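Orotidine-5-phosphate decarboxylase/orotate phosphoribosyltransferase, putative (Ompdcase-oprtase, putative) (Leishmania infantum, PDB 3QW3) probably catalyses, through this N-terminal decarboxylase domain of a bifunctional UMP synthase, the conversion of orotidine 5'-phosphate to UMP and CO2. Local coordinates at residues L16-D21 with A46-N51; I77-D82 with N104-T109; F196-I201 with S221-N226; L20-K25 with A52-F57. All blocks are in the same frame, centred on the assembly; numbering follows the deposited sequence.

Contact 1 (L16-D21 with A46-N51). With SO4 (sulfate ion), chain D.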
loop_
_atom_site.group_PDB
_atom_site.type_symbol
_atom_site.label_atom_id
_atom_site.label_comp_id
_atom_site.label_asym_id
_atom_site.label_seq_id
_atom_site.Cartn_x
_atom_site.Cartn_y
_atom_site.Cartn_z
ATOM N N LEU A 16 -17.668 -5.218 -17.166
ATOM C CA LEU A 16 -16.559 -4.343 -17.548
ATOM C C LEU A 16 -16.274 -3.278 -16.491
ATOM O O LEU A 16 -17.152 -2.504 -16.128
ATOM C CB LEU A 16 -16.843 -3.687 -18.903
ATOM C CG LEU A 16 -15.779 -2.738 -19.453
ATOM C CD1 LEU A 16 -14.483 -3.485 -19.741
ATOM C CD2 LEU A 16 -16.302 -2.047 -20.709
ATOM N N CYS A 17 -15.034 -3.255 -16.006
ATOM C CA CYS A 17 -14.565 -2.196 -15.112
ATOM C C CYS A 17 -13.699 -1.247 -15.917
ATOM O O CYS A 17 -12.753 -1.681 -16.575
ATOM C CB CYS A 17 -13.759 -2.792 -13.965
ATOM S SG CYS A 17 -13.124 -1.574 -12.791
ATOM N N VAL A 18 -14.035 0.035 -15.889
ATOM C CA VAL A 18 -13.307 1.028 -16.678
ATOM C C VAL A 18 -12.279 1.741 -15.798
ATOM O O VAL A 18 -12.633 2.437 -14.844
ATOM C CB VAL A 18 -14.257 2.055 -17.340
ATOM C CG1 VAL A 18 -13.477 3.057 -18.186
ATOM C CG2 VAL A 18 -15.331 1.347 -18.184
ATOM N N GLY A 19 -11.004 1.556 -16.122
ATOM C CA GLY A 19 -9.937 2.236 -15.392
ATOM C C GLY A 19 -9.941 3.727 -15.661
ATOM O O GLY A 19 -10.174 4.163 -16.793
ATOM N N LEU A 20 -9.708 4.521 -14.621
ATOM C CA LEU A 20 -9.557 5.954 -14.801
ATOM C C LEU A 20 -8.129 6.312 -14.430
ATOM O O LEU A 20 -7.803 6.501 -13.254
ATOM C CB LEU A 20 -10.593 6.739 -13.993
ATOM C CG LEU A 20 -12.048 6.445 -14.396
ATOM C CD1 LEU A 20 -13.013 7.123 -13.440
ATOM C CD2 LEU A 20 -12.324 6.854 -15.844
ATOM N N ASP A 21 -7.291 6.354 -15.462
ATOM C CA ASP A 21 -5.847 6.505 -15.333
ATOM C C ASP A 21 -5.410 7.680 -16.213
ATOM O O ASP A 21 -4.810 7.476 -17.270
ATOM C CB ASP A 21 -5.154 5.213 -15.787
ATOM C CG ASP A 21 -5.676 3.984 -15.067
ATOM O OD1 ASP A 21 -5.218 3.713 -13.944
ATOM O OD2 ASP A 21 -6.544 3.276 -15.628
ATOM N N ALA A 46 -19.648 -1.663 -15.495
ATOM C CA ALA A 46 -20.078 -2.242 -14.221
ATOM C C ALA A 46 -19.450 -1.499 -13.046
ATOM O O ALA A 46 -20.004 -1.478 -11.955
ATOM C CB ALA A 46 -19.720 -3.709 -14.153
ATOM N N ALA A 47 -18.280 -0.911 -13.281
ATOM C CA ALA A 47 -17.554 -0.169 -12.247
ATOM C C ALA A 47 -16.560 0.776 -12.892
ATOM O O ALA A 47 -16.212 0.609 -14.067
ATOM C CB ALA A 47 -16.821 -1.134 -11.305
ATOM N N TYR A 48 -16.129 1.779 -12.124
ATOM C CA TYR A 48 -14.962 2.590 -12.481
ATOM C C TYR A 48 -13.859 2.394 -11.452
ATOM O O TYR A 48 -14.138 2.189 -10.264
ATOM C CB TYR A 48 -15.323 4.071 -12.619
ATOM C CG TYR A 48 -16.110 4.332 -13.881
ATOM C CD1 TYR A 48 -15.462 4.589 -15.085
ATOM C CD2 TYR A 48 -17.504 4.275 -13.877
ATOM C CE1 TYR A 48 -16.179 4.802 -16.257
ATOM C CE2 TYR A 48 -18.229 4.489 -15.042
ATOM C CZ TYR A 48 -17.561 4.750 -16.225
ATOM O OH TYR A 48 -18.279 4.955 -17.384
ATOM N N LYS A 49 -12.615 2.435 -11.926
ATOM C CA LYS A 49 -11.446 2.239 -11.065
ATOM C C LYS A 49 -10.440 3.397 -11.204
ATOM O O LYS A 49 -9.510 3.339 -12.019
ATOM C CB LYS A 49 -10.780 0.884 -11.352
ATOM C CG LYS A 49 -9.663 0.526 -10.356
ATOM C CD LYS A 49 -9.097 -0.877 -10.574
ATOM C CE LYS A 49 -8.195 -0.987 -11.815
ATOM N NZ LYS A 49 -6.934 -0.212 -11.765
ATOM N N PRO A 50 -10.622 4.459 -10.407
ATOM C CA PRO A 50 -9.648 5.547 -10.446
ATOM C C PRO A 50 -8.303 5.147 -9.843
ATOM O O PRO A 50 -8.244 4.408 -8.859
ATOM C CB PRO A 50 -10.303 6.650 -9.614
ATOM C CG PRO A 50 -11.306 5.966 -8.782
ATOM C CD PRO A 50 -11.788 4.799 -9.574
ATOM N N ASN A 51 -7.249 5.647 -10.475
ATOM C CA ASN A 51 -5.863 5.395 -10.102
ATOM C C ASN A 51 -5.422 6.357 -8.999
ATOM O O ASN A 51 -5.168 7.535 -9.265
ATOM C CB ASN A 51 -4.996 5.579 -11.358
ATOM C CG ASN A 51 -3.580 5.052 -11.188
ATOM O OD1 ASN A 51 -3.055 4.353 -12.063
ATOM N ND2 ASN A 51 -2.951 5.392 -10.078
HETATM S S SO4 D . -4.139 -1.965 -13.624
HETATM O O1 SO4 D . -2.985 -2.215 -12.765
HETATM O O2 SO4 D . -5.361 -2.289 -12.894
HETATM O O3 SO4 D . -4.160 -0.559 -14.021
HETATM O O4 SO4 D . -4.039 -2.800 -14.818
HETATM O O HOH W 1 -6.847 2.656 -12.093
#

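Contact 2 (I77-D82 with N104-T109)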
loop_
_atom_site.group_PDB
_atom_site.type_symbol
_atom_site.label_atom_id
_atom_site.label_comp_id
_atom_site.label_asym_id
_atom_site.label_seq_id
_atom_site.Cartn_x
_atom_site.Cartn_y
_atom_site.Cartn_z
ATOM N N ILE A 77 -23.407 3.227 -10.344
ATOM C CA ILE A 77 -22.173 2.565 -10.780
ATOM C C ILE A 77 -21.111 2.684 -9.686
ATOM O O ILE A 77 -20.691 3.791 -9.351
ATOM C CB ILE A 77 -21.639 3.113 -12.122
ATOM C CG1 ILE A 77 -22.754 3.131 -13.184
ATOM C CG2 ILE A 77 -20.447 2.262 -12.601
ATOM C CD1 ILE A 77 -22.368 3.834 -14.508
ATOM N N PRO A 78 -20.678 1.539 -9.132
ATOM C CA PRO A 78 -19.731 1.580 -8.014
ATOM C C PRO A 78 -18.328 1.978 -8.449
ATOM O O PRO A 78 -17.940 1.749 -9.595
ATOM C CB PRO A 78 -19.754 0.151 -7.485
ATOM C CG PRO A 78 -20.122 -0.688 -8.667
ATOM C CD PRO A 78 -21.045 0.159 -9.499
ATOM N N VAL A 79 -17.594 2.586 -7.522
ATOM C CA VAL A 79 -16.238 3.058 -7.759
ATOM C C VAL A 79 -15.285 2.260 -6.877
ATOM O O VAL A 79 -15.473 2.166 -5.658
ATOM C CB VAL A 79 -16.116 4.567 -7.441
ATOM C CG1 VAL A 79 -14.671 5.042 -7.542
ATOM C CG2 VAL A 79 -17.005 5.388 -8.384
ATOM N N VAL A 80 -14.268 1.685 -7.509
ATOM C CA VAL A 80 -13.203 0.994 -6.803
ATOM C C VAL A 80 -11.975 1.904 -6.785
ATOM O O VAL A 80 -11.392 2.181 -7.828
ATOM C CB VAL A 80 -12.837 -0.340 -7.500
ATOM C CG1 VAL A 80 -11.711 -1.050 -6.735
ATOM C CG2 VAL A 80 -14.073 -1.240 -7.630
ATOM N N LEU A 81 -11.592 2.392 -5.607
ATOM C CA LEU A 81 -10.383 3.196 -5.510
ATOM C C LEU A 81 -9.188 2.248 -5.509
ATOM O O LEU A 81 -9.020 1.458 -4.577
ATOM C CB LEU A 81 -10.397 4.081 -4.254
ATOM C CG LEU A 81 -9.177 4.989 -4.053
ATOM C CD1 LEU A 81 -9.007 6.003 -5.193
ATOM C CD2 LEU A 81 -9.258 5.709 -2.698
ATOM N N ASP A 82 -8.373 2.314 -6.561
ATOM C CA ASP A 82 -7.203 1.434 -6.654
ATOM C C ASP A 82 -6.020 2.070 -5.947
ATOM O O ASP A 82 -5.194 2.749 -6.566
ATOM C CB ASP A 82 -6.854 1.081 -8.098
ATOM C CG ASP A 82 -5.959 -0.149 -8.198
ATOM O OD1 ASP A 82 -5.496 -0.671 -7.154
ATOM O OD2 ASP A 82 -5.713 -0.607 -9.330
ATOM N N ASN A 104 -15.848 8.952 -0.818
ATOM C CA ASN A 104 -17.100 8.238 -1.129
ATOM C C ASN A 104 -16.944 7.183 -2.222
ATOM O O ASN A 104 -17.840 6.979 -3.045
ATOM C CB ASN A 104 -18.239 9.212 -1.477
ATOM C CG ASN A 104 -18.713 10.013 -0.280
ATOM O OD1 ASN A 104 -19.134 9.455 0.739
ATOM N ND2 ASN A 104 -18.669 11.330 -0.406
ATOM N N ALA A 105 -15.792 6.518 -2.228
ATOM C CA ALA A 105 -15.610 5.335 -3.058
ATOM C C ALA A 105 -16.382 4.185 -2.422
ATOM O O ALA A 105 -16.650 4.202 -1.215
ATOM C CB ALA A 105 -14.127 4.993 -3.183
ATOM N N HIS A 106 -16.752 3.196 -3.232
ATOM C CA HIS A 106 -17.528 2.055 -2.744
ATOM C C HIS A 106 -16.655 0.854 -2.392
ATOM O O HIS A 106 -17.115 -0.094 -1.748
ATOM C CB HIS A 106 -18.587 1.658 -3.785
ATOM C CG HIS A 106 -19.382 2.815 -4.301
ATOM N ND1 HIS A 106 -20.635 3.132 -3.822
ATOM C CD2 HIS A 106 -19.098 3.738 -5.250
ATOM C CE1 HIS A 106 -21.090 4.198 -4.456
ATOM N NE2 HIS A 106 -20.179 4.581 -5.332
ATOM N N ALA A 107 -15.392 0.904 -2.817
ATOM C CA ALA A 107 -14.468 -0.196 -2.626
ATOM C C ALA A 107 -13.029 0.301 -2.698
ATOM O O ALA A 107 -12.761 1.390 -3.228
ATOM C CB ALA A 107 -14.702 -1.284 -3.681
ATOM N N ILE A 108 -12.115 -0.512 -2.183
ATOM C CA ILE A 108 -10.683 -0.197 -2.218
ATOM C C ILE A 108 -9.886 -1.471 -2.500
ATOM O O ILE A 108 -10.351 -2.574 -2.224
ATOM C CB ILE A 108 -10.227 0.446 -0.871
ATOM C CG1 ILE A 108 -8.898 1.209 -1.022
ATOM C CG2 ILE A 108 -10.185 -0.590 0.257
ATOM C CD1 ILE A 108 -8.493 1.989 0.249
ATOM N N THR A 109 -8.688 -1.319 -3.053
ATOM C CA THR A 109 -7.763 -2.446 -3.156
ATOM C C THR A 109 -6.778 -2.405 -1.990
ATOM O O THR A 109 -6.469 -1.335 -1.475
ATOM C CB THR A 109 -6.994 -2.446 -4.488
ATOM O OG1 THR A 109 -6.395 -1.160 -4.692
ATOM C CG2 THR A 109 -7.942 -2.758 -5.648
#

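Contact 3 (F196-I201 with S221-N226)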
loop_
_atom_site.group_PDB
_atom_site.type_symbol
_atom_site.label_atom_id
_atom_site.label_comp_id
_atom_site.label_asym_id
_atom_site.label_seq_id
_atom_site.Cartn_x
_atom_site.Cartn_y
_atom_site.Cartn_z
ATOM N N PHE A 196 -13.634 -11.457 -8.239
ATOM C CA PHE A 196 -12.251 -11.157 -8.611
ATOM C C PHE A 196 -12.231 -9.853 -9.395
ATOM O O PHE A 196 -13.064 -9.640 -10.290
ATOM C CB PHE A 196 -11.628 -12.246 -9.501
ATOM C CG PHE A 196 -11.546 -13.624 -8.887
ATOM C CD1 PHE A 196 -11.832 -13.868 -7.543
ATOM C CD2 PHE A 196 -11.121 -14.691 -9.679
ATOM C CE1 PHE A 196 -11.740 -15.168 -7.022
ATOM C CE2 PHE A 196 -11.018 -15.985 -9.162
ATOM C CZ PHE A 196 -11.330 -16.216 -7.834
ATOM N N LEU A 197 -11.288 -8.980 -9.060
ATOM C CA LEU A 197 -10.985 -7.829 -9.900
ATOM C C LEU A 197 -9.833 -8.282 -10.774
ATOM O O LEU A 197 -8.781 -8.672 -10.266
ATOM C CB LEU A 197 -10.601 -6.616 -9.047
ATOM C CG LEU A 197 -10.122 -5.352 -9.771
ATOM C CD1 LEU A 197 -11.182 -4.759 -10.699
ATOM C CD2 LEU A 197 -9.667 -4.307 -8.747
ATOM N N VAL A 198 -10.044 -8.233 -12.089
ATOM C CA VAL A 198 -9.166 -8.898 -13.047
ATOM C C VAL A 198 -8.556 -7.880 -14.009
ATOM O O VAL A 198 -9.189 -7.504 -15.002
ATOM C CB VAL A 198 -9.934 -10.018 -13.812
ATOM C CG1 VAL A 198 -9.019 -10.765 -14.771
ATOM C CG2 VAL A 198 -10.545 -10.990 -12.825
ATOM N N PRO A 199 -7.335 -7.406 -13.701
ATOM C CA PRO A 199 -6.675 -6.460 -14.603
ATOM C C PRO A 199 -5.810 -7.131 -15.675
ATOM O O PRO A 199 -5.403 -8.291 -15.514
ATOM C CB PRO A 199 -5.813 -5.620 -13.656
ATOM C CG PRO A 199 -5.560 -6.499 -12.456
ATOM C CD PRO A 199 -6.561 -7.629 -12.464
ATOM N N GLY A 200 -5.577 -6.405 -16.768
ATOM C CA GLY A 200 -4.600 -6.784 -17.798
ATOM C C GLY A 200 -4.941 -7.881 -18.795
ATOM O O GLY A 200 -4.130 -8.789 -19.004
ATOM N N ILE A 201 -6.113 -7.802 -19.431
ATOM C CA ILE A 201 -6.481 -8.767 -20.489
ATOM C C ILE A 201 -5.665 -8.600 -21.777
ATOM O O ILE A 201 -5.210 -7.503 -22.101
ATOM C CB ILE A 201 -7.998 -8.757 -20.844
ATOM C CG1 ILE A 201 -8.514 -7.327 -21.065
ATOM C CG2 ILE A 201 -8.810 -9.504 -19.781
ATOM C CD1 ILE A 201 -9.735 -7.253 -21.974
ATOM N N SER A 221 -21.105 -15.079 -13.121
ATOM C CA SER A 221 -20.667 -13.777 -12.610
ATOM C C SER A 221 -19.412 -13.935 -11.739
ATOM O O SER A 221 -18.771 -14.985 -11.760
ATOM C CB SER A 221 -21.806 -13.119 -11.827
ATOM O OG SER A 221 -21.648 -11.711 -11.762
ATOM N N GLY A 222 -19.050 -12.888 -10.997
ATOM C CA GLY A 222 -17.939 -12.984 -10.050
ATOM C C GLY A 222 -16.587 -12.582 -10.611
ATOM O O GLY A 222 -15.562 -12.780 -9.962
ATOM N N MET A 223 -16.578 -12.027 -11.817
ATOM C CA MET A 223 -15.358 -11.455 -12.374
ATOM C C MET A 223 -15.622 -10.045 -12.833
ATOM O O MET A 223 -16.607 -9.774 -13.523
ATOM C CB MET A 223 -14.832 -12.281 -13.546
ATOM C CG MET A 223 -13.995 -13.467 -13.141
ATOM S SD MET A 223 -13.478 -14.298 -14.643
ATOM C CE MET A 223 -12.021 -13.378 -15.121
ATOM N N LEU A 224 -14.735 -9.147 -12.421
ATOM C CA LEU A 224 -14.807 -7.754 -12.823
ATOM C C LEU A 224 -13.578 -7.499 -13.682
ATOM O O LEU A 224 -12.445 -7.467 -13.183
ATOM C CB LEU A 224 -14.817 -6.829 -11.596
ATOM C CG LEU A 224 -15.925 -5.793 -11.388
ATOM C CD1 LEU A 224 -15.490 -4.787 -10.317
ATOM C CD2 LEU A 224 -16.366 -5.072 -12.669
ATOM N N ILE A 225 -13.805 -7.351 -14.986
ATOM C CA ILE A 225 -12.722 -7.230 -15.969
ATOM C C ILE A 225 -12.310 -5.783 -16.185
ATOM O O ILE A 225 -13.033 -5.012 -16.817
ATOM C CB ILE A 225 -13.118 -7.847 -17.343
ATOM C CG1 ILE A 225 -13.666 -9.275 -17.183
ATOM C CG2 ILE A 225 -11.943 -7.772 -18.345
ATOM C CD1 ILE A 225 -12.713 -10.259 -16.569
ATOM N N ASN A 226 -11.136 -5.420 -15.680
ATOM C CA ASN A 226 -10.675 -4.050 -15.807
ATOM C C ASN A 226 -9.957 -3.822 -17.125
ATOM O O ASN A 226 -9.104 -4.616 -17.520
ATOM C CB ASN A 226 -9.755 -3.648 -14.650
ATOM C CG ASN A 226 -9.279 -2.215 -14.765
ATOM O OD1 ASN A 226 -8.139 -1.954 -15.183
ATOM N ND2 ASN A 226 -10.144 -1.272 -14.423
HETATM O O HOH W 2 -8.485 -7.254 -17.533
#

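Contact 4 (L20-K25 with A52-F57)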
loop_
_atom_site.group_PDB
_atom_site.type_symbol
_atom_site.label_atom_id
_atom_site.label_comp_id
_atom_site.label_asym_id
_atom_site.label_seq_id
_atom_site.Cartn_x
_atom_site.Cartn_y
_atom_site.Cartn_z
ATOM N N LEU A 20 -9.708 4.521 -14.621
ATOM C CA LEU A 20 -9.557 5.954 -14.801
ATOM C C LEU A 20 -8.129 6.312 -14.430
ATOM O O LEU A 20 -7.803 6.501 -13.254
ATOM C CB LEU A 20 -10.593 6.739 -13.993
ATOM C CG LEU A 20 -12.048 6.445 -14.396
ATOM C CD1 LEU A 20 -13.013 7.123 -13.440
ATOM C CD2 LEU A 20 -12.324 6.854 -15.844
ATOM N N ASP A 21 -7.291 6.354 -15.462
ATOM C CA ASP A 21 -5.847 6.505 -15.333
ATOM C C ASP A 21 -5.410 7.680 -16.213
ATOM O O ASP A 21 -4.810 7.476 -17.270
ATOM C CB ASP A 21 -5.154 5.213 -15.787
ATOM C CG ASP A 21 -5.676 3.984 -15.067
ATOM O OD1 ASP A 21 -5.218 3.713 -13.944
ATOM O OD2 ASP A 21 -6.544 3.276 -15.628
ATOM N N PRO A 22 -5.716 8.915 -15.780
ATOM C CA PRO A 22 -5.541 10.081 -16.654
ATOM C C PRO A 22 -4.088 10.304 -17.083
ATOM O O PRO A 22 -3.178 10.177 -16.262
ATOM C CB PRO A 22 -6.041 11.246 -15.795
ATOM C CG PRO A 22 -5.944 10.764 -14.384
ATOM C CD PRO A 22 -6.219 9.295 -14.447
ATOM N N ARG A 23 -3.893 10.619 -18.363
ATOM C CA ARG A 23 -2.570 10.943 -18.907
ATOM C C ARG A 23 -2.308 12.451 -18.905
ATOM O O ARG A 23 -1.184 12.894 -19.171
ATOM C CB ARG A 23 -2.424 10.391 -20.329
ATOM N N ALA A 24 -3.347 13.225 -18.597
ATOM C CA ALA A 24 -3.284 14.693 -18.597
ATOM C C ALA A 24 -2.207 15.245 -17.667
ATOM O O ALA A 24 -1.863 14.617 -16.665
ATOM C CB ALA A 24 -4.630 15.271 -18.236
ATOM N N LYS A 25 -1.696 16.429 -18.004
ATOM C CA LYS A 25 -0.548 17.016 -17.304
ATOM C C LYS A 25 -0.899 17.980 -16.164
ATOM O O LYS A 25 -0.017 18.401 -15.413
ATOM C CB LYS A 25 0.417 17.660 -18.311
ATOM C CG LYS A 25 1.643 16.792 -18.651
ATOM C CD LYS A 25 1.294 15.305 -18.818
ATOM C CE LYS A 25 2.475 14.393 -18.480
ATOM N NZ LYS A 25 2.972 14.570 -17.084
ATOM N N ALA A 52 -5.324 5.861 -7.764
ATOM C CA ALA A 52 -5.017 6.724 -6.613
ATOM C C ALA A 52 -3.662 7.427 -6.763
ATOM O O ALA A 52 -3.507 8.580 -6.349
ATOM C CB ALA A 52 -5.075 5.929 -5.303
ATOM N N ALA A 53 -2.699 6.751 -7.387
ATOM C CA ALA A 53 -1.356 7.332 -7.571
ATOM C C ALA A 53 -1.361 8.497 -8.557
ATOM O O ALA A 53 -0.694 9.518 -8.345
ATOM C CB ALA A 53 -0.368 6.260 -8.032
ATOM N N PHE A 54 -2.115 8.344 -9.641
ATOM C CA PHE A 54 -2.166 9.366 -10.679
ATOM C C PHE A 54 -2.774 10.658 -10.139
ATOM O O PHE A 54 -2.360 11.753 -10.519
ATOM C CB PHE A 54 -2.948 8.856 -11.894
ATOM C CG PHE A 54 -2.147 7.966 -12.821
ATOM C CD1 PHE A 54 -0.996 7.311 -12.390
ATOM C CD2 PHE A 54 -2.562 7.778 -14.134
ATOM C CE1 PHE A 54 -0.268 6.485 -13.259
ATOM C CE2 PHE A 54 -1.850 6.954 -15.008
ATOM C CZ PHE A 54 -0.703 6.305 -14.572
ATOM N N PHE A 55 -3.741 10.533 -9.233
ATOM C CA PHE A 55 -4.340 11.719 -8.629
ATOM C C PHE A 55 -3.454 12.323 -7.540
ATOM O O PHE A 55 -3.344 13.544 -7.440
ATOM C CB PHE A 55 -5.754 11.427 -8.132
ATOM C CG PHE A 55 -6.752 11.287 -9.242
ATOM C CD1 PHE A 55 -7.385 12.415 -9.767
ATOM C CD2 PHE A 55 -7.045 10.040 -9.781
ATOM C CE1 PHE A 55 -8.314 12.293 -10.811
ATOM C CE2 PHE A 55 -7.966 9.908 -10.828
ATOM C CZ PHE A 55 -8.598 11.039 -11.341
ATOM N N GLU A 56 -2.805 11.467 -6.751
ATOM C CA GLU A 56 -1.839 11.924 -5.750
ATOM C C GLU A 56 -0.715 12.739 -6.403
ATOM O O GLU A 56 -0.209 13.694 -5.808
ATOM C CB GLU A 56 -1.249 10.737 -4.972
ATOM C CG GLU A 56 -0.251 11.170 -3.894
ATOM C CD GLU A 56 0.445 10.011 -3.206
ATOM O OE1 GLU A 56 1.654 10.142 -2.913
ATOM O OE2 GLU A 56 -0.210 8.978 -2.946
ATOM N N PHE A 57 -0.350 12.357 -7.628
ATOM C CA PHE A 57 0.707 13.016 -8.411
ATOM C C PHE A 57 0.501 14.530 -8.523
ATOM O O PHE A 57 1.466 15.297 -8.482
ATOM C CB PHE A 57 0.790 12.379 -9.810
ATOM C CG PHE A 57 1.868 12.955 -10.700
ATOM C CD1 PHE A 57 1.627 14.093 -11.468
ATOM C CD2 PHE A 57 3.107 12.331 -10.803
ATOM C CE1 PHE A 57 2.619 14.624 -12.301
ATOM C CE2 PHE A 57 4.103 12.847 -11.639
ATOM C CZ PHE A 57 3.856 13.996 -12.386
#

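Contact 1 (L16-D21 with A46-N51)
V18 and Y48 lie side by side and point the same way from neighbouring parallel strands, V18 CB meeting the tyrosine ring at CE1 (3.5 Å). L20 comes to the same ring obliquely, its CD1 reaching Y48 CD1 at 3.9 Å, so the ring is bordered by two aliphatic side chains while its hydroxyl binds T41. With helix 27-41 packed against V18, L20 and Y48, this is the outward face of the sheet. On the other face C17 SG, anti to its own backbone N (chi1 180°), rests between A47 CB and K49 CB, 3.7 Å from the latter. The two strands and helix 27-41 form a beta-alpha-beta unit of the TIM barrel that OMP decarboxylases share, C17, A47 and K49 pointing into the barrel. K49 leaves the backbone extended, then bends at chi3 (74°) and chi4, which carries NZ to a sulfate oxygen, O2, at 2.8 Å; NZ also makes a salt bridge with D82. A water accepts from K49 NZ and lies within donating distance of both K49 O and D21 OD1, while D21 OD2 bonds S228. D21 OD1 comes 3.2 Å from N51 CB, the two side chains crossing at about a right angle. The ladder alternates between the strands: V18 N to A47 O, K49 N to V18 O, L20 N to K49 O, N51 N to L20 O.

Contact 2 (I77-D82 with N104-T109)
The H106 side chain is the main bump of this contact: its ring lies obliquely against the backbone of P78 and V79, with CD2 3.6 Å from P78 CA. The CB of V79 backs the same ring atom, H106 CD2, at 3.8 Å, and P78 CB touches the histidine nearer its root. Small residues supply the hollows. A105 CB receives the flank of L81, 4.0 Å from L81 CB, and A107 CB takes the CG2 branch of V80 at the same spacing on the opposite face. At the far end the T109 hydroxyl, placed between backbone N and carbonyl carbon (chi1 51°), donates to D82 OD1 at 2.7 Å, on the anti side of the carboxylate and 26° out of its plane. That bond, with a salt bridge from K84 to the same oxygen and K49 at the other, probably fixes the rotation of the carboxylate. In the ladder L81 N gives to A107 O (2.8 Å), and V79 O accepts a firm bond from H106 N and a weak one from A107 N. The strands belong to a beta-alpha-beta unit of the barrel: helix 89-102 covers L81 and I108, helix 3-11 packs on P78 and H106, and strand 47-50 borders strand 80-85.

Contact 3 (F196-I201 with S221-N226)
Strands 196-198 and 223-226 run parallel, their axes approaching to 4.7 Å at a crossing angle of -20°, joined by four backbone hydrogen bonds from F196 N to G222 O through N226 N to V198 O. They are adjacent staves of the TIM barrel, near the closure where strand 223-227 also meets strand 16-20. On the outward face V198 is the hub. M223 bends at chi3 (84°) and thereby brings its CE 3.6 Å from V198 CG2, approaching the valine obliquely, while I225 lies alongside V198 and points the same way, its CD1 3.9 Å from V198 CB. Further along the chain I201 meets I225 at about a right angle, their CG2 methyls 3.9 Å apart. F196 departs on this same face toward helix 181-190, where its ring has a cation-pi partner in R188 and packs on L184 and V187. On the inward face L197 CD1 is 4.3 Å from L224 CB and equally near N226 CB, and both L197 and N226 also touch K49 inside the barrel. P199 carries its ring to within about 3 Å (nearest atoms) of the bound sulfate. A water between the two chain segments ties the turn around G200 to the neighbouring strand: it donates to V198 O (2.6 Å) and N226 O (2.7 Å) and accepts a weak bond from I201 N.

Contact 4 (L20-K25 with A52-F57)
P22 meets two successive aromatic residues of helix 52-56, F54 and F55, and the first kind of contact here is apolar. Its CD comes 4.0 Å from F54 CD2, the proline crossing the phenylalanine obliquely. Its CG is as close to F55 CZ, but there the two side chains stand at about a right angle. The two rings are turned differently about chi2: F54 (21°) presents its CD2-CE2 side to the D21-P22 peptide, whereas F55 (-86°) brings CE2 and CZ to the proline. The methylene of D21 adds to the same patch, its CB 3.8 Å from F54 CE2.

A second kind of contact is between ring edges and the main chain. The D21-P22 peptide passes the rim of F54: D21 O and P22 N lie at the edge in the ring plane, and D21 C is 3.5 Å from F54 CD2. P22 O comes nearer still to that atom, F54 CD2, at 3.3 Å, but obliquely. L20 O lies near the plane of the F55 ring, at its edge, 4.2 Å from F55 CE2.

The loop after strand 16-20 thus covers the short helix that follows strand 47-50 at the rim of the barrel. Helix 27-41 packs on P22 through A30 and E33, helix 60-72 takes the F55 ring, and D90 of the second subunit packs on F54.

Contacts 1, 2 and 3 lie along one parallel eight-stranded barrel, their centres 9 to 14 Å apart, whereas contact 4 sits at its rim, its centre about 17 Å from the centre of the chain. Along the chain, contacts 1 and 4 both draw on strand 16-20 and its end, sharing L20 and D21; contact 2 follows and contact 3 comes last. Strand 47-50 borders strand 80-85, joining contacts 1 and 2, while strand 16-20 borders strand 223-227, linking contact 1 to contact 3 and the last strand to the first. Contacts 1 and 2 also meet through K49 and D82 beside the sulfate, which P199 of contact 3 approaches too, consistent with an anion-binding pocket at the barrel mouth.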